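Local atomic coordinates of transketolase (Campylobacter jejuni, PDB entry 3L84), a protein that belongs to the transketolase family, forms a dimer and probably binds thiamine diphosphate as a cofactor. Residues G345-V350 and V477-A482. Residues are numbered along the deposited sequence; the frame is centred on the assembly and turned at random.
Sequences GEILNV and VENVKA
The carbonyl oxygen of G345, two residues ahead of the isoleucine I347 that reaches across to N479, is gripped twice by one residue. N349 N gives it the usual helical bond, and N349 ND2 adds a second of 3.0 Å to G345 O from the opposite face of the carbonyl plane. The side-chain bond is almost straight at the hydrogen (178°), although its donor stands 38° out of that plane. E372 and H374 hold the same carboxamide, through ND2 and OD1 respectively, so its rotation is well defined. Across the interface, polar and apolar demands are met by different surfaces of N479. Its CG is anti to the backbone N (chi1 -167°), which carries the amide toward helix 340-354. There ND2 bonds S343 and OD1 bonds N344, both just before 345-350. With OD1 and ND2 so engaged, the amide's face receives the end of I347: CD1 lies squarely above N479 CG at 3.5 Å and is nearly as near to OD1 and ND2. The same methyl meets V480 CG2 at 3.7 Å. I347 CG1 stands beside its own backbone N and the chain is extended beyond it, bringing CD1 against both the amide and the valine. The CA atoms of I347 and V480 are 7.1 Å apart. W483 also packs on I347, while Y330 touches V480. Both helices belong to the parallel α/β pyrimidine-binding domain; 476-488 connects neighbouring strands 469-471 and 493-496, and N479 rests on F495 of the latter. The chemistry thus implies a joint in which hydrogen bonds to the oxygen and nitrogen of a buried amide fix its orientation, while the isoleucine methyl packs by dispersion on the amide's face and on the valine.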
ATOM      1  N   GLY A 345      23.101  -4.001   8.716  1.00  6.84           N
ATOM      2  CA  GLY A 345      23.856  -3.835   7.498  1.00  7.17           C
ATOM      3  C   GLY A 345      25.106  -4.697   7.505  1.00  7.19           C
ATOM      4  O   GLY A 345      25.473  -5.288   6.475  1.00  6.30           O
ATOM      5  N   GLU A 346      25.781  -4.788   8.649  1.00  6.67           N
ATOM      6  CA  GLU A 346      26.935  -5.674   8.733  1.00  7.17           C
ATOM      7  C   GLU A 346      26.566  -7.140   8.541  1.00  6.50           C
ATOM      8  O   GLU A 346      27.271  -7.889   7.859  1.00  6.13           O
ATOM      9  CB  GLU A 346      27.580  -5.487  10.093  1.00  8.43           C
ATOM     10  CG  GLU A 346      28.210  -4.119  10.246  1.00 12.81           C
ATOM     11  CD  GLU A 346      29.660  -4.135  10.114  1.00 22.08           C
ATOM     12  OE1 GLU A 346      30.312  -3.773  11.123  1.00 28.08           O
ATOM     13  OE2 GLU A 346      30.148  -4.537   9.024  1.00 20.46           O
ATOM     14  N   ILE A 347      25.412  -7.537   9.058  1.00  5.58           N
ATOM     15  CA  ILE A 347      24.929  -8.895   8.865  1.00  6.03           C
ATOM     16  C   ILE A 347      24.623  -9.152   7.391  1.00  5.99           C
ATOM     17  O   ILE A 347      24.967 -10.198   6.857  1.00  6.83           O
ATOM     18  CB  ILE A 347      23.726  -9.194   9.760  1.00  5.78           C
ATOM     19  CG1 ILE A 347      24.138  -9.111  11.240  1.00  6.49           C
ATOM     20  CG2 ILE A 347      23.164 -10.576   9.420  1.00  7.86           C
ATOM     21  CD1 ILE A 347      22.935  -8.978  12.221  1.00  7.26           C
ATOM     22  N   LEU A 348      23.969  -8.199   6.738  1.00  6.49           N
ATOM     23  CA  LEU A 348      23.645  -8.359   5.295  1.00  6.19           C
ATOM     24  C   LEU A 348      24.901  -8.587   4.496  1.00  5.88           C
ATOM     25  O   LEU A 348      24.950  -9.433   3.582  1.00  6.02           O
ATOM     26  CB  LEU A 348      22.926  -7.140   4.755  1.00  6.22           C
ATOM     27  CG  LEU A 348      21.495  -6.917   5.212  1.00  7.34           C
ATOM     28  CD1 LEU A 348      21.006  -5.531   4.744  1.00  6.84           C
ATOM     29  CD2 LEU A 348      20.566  -8.058   4.783  1.00  7.49           C
ATOM     30  N   ASN A 349      25.974  -7.875   4.857  1.00  5.67           N
ATOM     31  CA  ASN A 349      27.259  -8.083   4.184  1.00  6.18           C
ATOM     32  C   ASN A 349      27.870  -9.459   4.440  1.00  6.49           C
ATOM     33  O   ASN A 349      28.370 -10.072   3.506  1.00  6.46           O
ATOM     34  CB  ASN A 349      28.214  -6.952   4.561  1.00  6.12           C
ATOM     35  CG  ASN A 349      28.031  -5.734   3.683  1.00  4.90           C
ATOM     36  OD1 ASN A 349      28.696  -5.594   2.678  1.00  6.68           O
ATOM     37  ND2 ASN A 349      27.058  -4.893   4.014  1.00  5.95           N
ATOM     38  N   VAL A 350      27.792  -9.974   5.657  1.00  5.97           N
ATOM     39  CA  VAL A 350      28.267 -11.324   5.952  1.00  6.32           C
ATOM     40  C   VAL A 350      27.446 -12.354   5.177  1.00  6.44           C
ATOM     41  O   VAL A 350      27.991 -13.305   4.611  1.00  6.31           O
ATOM     42  CB  VAL A 350      28.182 -11.598   7.468  1.00  6.54           C
ATOM     43  CG1 VAL A 350      28.372 -13.080   7.780  1.00  8.97           C
ATOM     44  CG2 VAL A 350      29.238 -10.767   8.235  1.00  8.35           C
ATOM     45  N   VAL A 477      23.347  -8.431  18.993  1.00  5.88           N
ATOM     46  CA  VAL A 477      23.302  -9.844  19.293  1.00  5.87           C
ATOM     47  C   VAL A 477      21.891 -10.388  18.972  1.00  5.89           C
ATOM     48  O   VAL A 477      21.731 -11.428  18.310  1.00  6.69           O
ATOM     49  CB  VAL A 477      23.695 -10.120  20.735  1.00  5.69           C
ATOM     50  CG1 VAL A 477      23.435 -11.554  21.146  1.00  8.69           C
ATOM     51  CG2 VAL A 477      25.187  -9.742  20.949  1.00  7.49           C
ATOM     52  N   GLU A 478      20.857  -9.689  19.430  1.00  6.22           N
ATOM     53  CA  GLU A 478      19.508 -10.093  19.074  1.00  5.44           C
ATOM     54  C   GLU A 478      19.317 -10.085  17.548  1.00  5.73           C
ATOM     55  O   GLU A 478      18.604 -10.915  17.003  1.00  6.38           O
ATOM     56  CB  GLU A 478      18.438  -9.218  19.747  1.00  6.42           C
ATOM     57  CG  GLU A 478      18.294  -9.350  21.254  1.00  7.49           C
ATOM     58  CD  GLU A 478      17.006  -8.798  21.796  1.00  8.32           C
ATOM     59  OE1 GLU A 478      16.269  -8.067  21.083  1.00  8.23           O
ATOM     60  OE2 GLU A 478      16.722  -9.077  22.988  1.00  8.29           O
ATOM     61  N   ASN A 479      19.913  -9.113  16.871  1.00  5.24           N
ATOM     62  CA  ASN A 479      19.786  -9.010  15.425  1.00  5.73           C
ATOM     63  C   ASN A 479      20.355 -10.238  14.701  1.00  5.32           C
ATOM     64  O   ASN A 479      19.777 -10.744  13.740  1.00  5.71           O
ATOM     65  CB  ASN A 479      20.439  -7.692  14.966  1.00  5.31           C
ATOM     66  CG  ASN A 479      20.139  -7.256  13.550  1.00  6.38           C
ATOM     67  OD1 ASN A 479      19.408  -7.927  12.724  1.00  8.14           O
ATOM     68  ND2 ASN A 479      20.627  -6.110  13.244  1.00  4.04           N
ATOM     69  N   VAL A 480      21.504 -10.736  15.190  1.00  5.02           N
ATOM     70  CA  VAL A 480      22.127 -11.945  14.667  1.00  4.74           C
ATOM     71  C   VAL A 480      21.225 -13.154  14.948  1.00  4.89           C
ATOM     72  O   VAL A 480      20.981 -13.974  14.035  1.00  6.05           O
ATOM     73  CB  VAL A 480      23.528 -12.181  15.288  1.00  5.85           C
ATOM     74  CG1 VAL A 480      23.971 -13.622  15.068  1.00  7.15           C
ATOM     75  CG2 VAL A 480      24.471 -11.167  14.732  1.00  7.21           C
ATOM     76  N   LYS A 481      20.765 -13.317  16.192  1.00  5.81           N
ATOM     77  CA  LYS A 481      19.936 -14.470  16.534  1.00  6.05           C
ATOM     78  C   LYS A 481      18.645 -14.476  15.697  1.00  6.08           C
ATOM     79  O   LYS A 481      18.173 -15.547  15.291  1.00  7.39           O
ATOM     80  CB  LYS A 481      19.643 -14.487  18.037  1.00  6.65           C
ATOM     81  CG  LYS A 481      20.865 -14.778  18.877  1.00  7.24           C
ATOM     82  CD  LYS A 481      20.584 -14.534  20.351  1.00  8.16           C
ATOM     83  CE  LYS A 481      21.740 -14.863  21.280  1.00  8.89           C
ATOM     84  NZ  LYS A 481      21.382 -14.382  22.672  1.00 12.03           N
ATOM     85  N   ALA A 482      18.116 -13.284  15.415  1.00  5.90           N
ATOM     86  CA  ALA A 482      16.921 -13.160  14.590  1.00  5.57           C
ATOM     87  C   ALA A 482      17.200 -13.678  13.181  1.00  5.70           C
ATOM     88  O   ALA A 482      16.381 -14.393  12.621  1.00  6.33           O
ATOM     89  CB  ALA A 482      16.460 -11.703  14.511  1.00  6.15           C
TER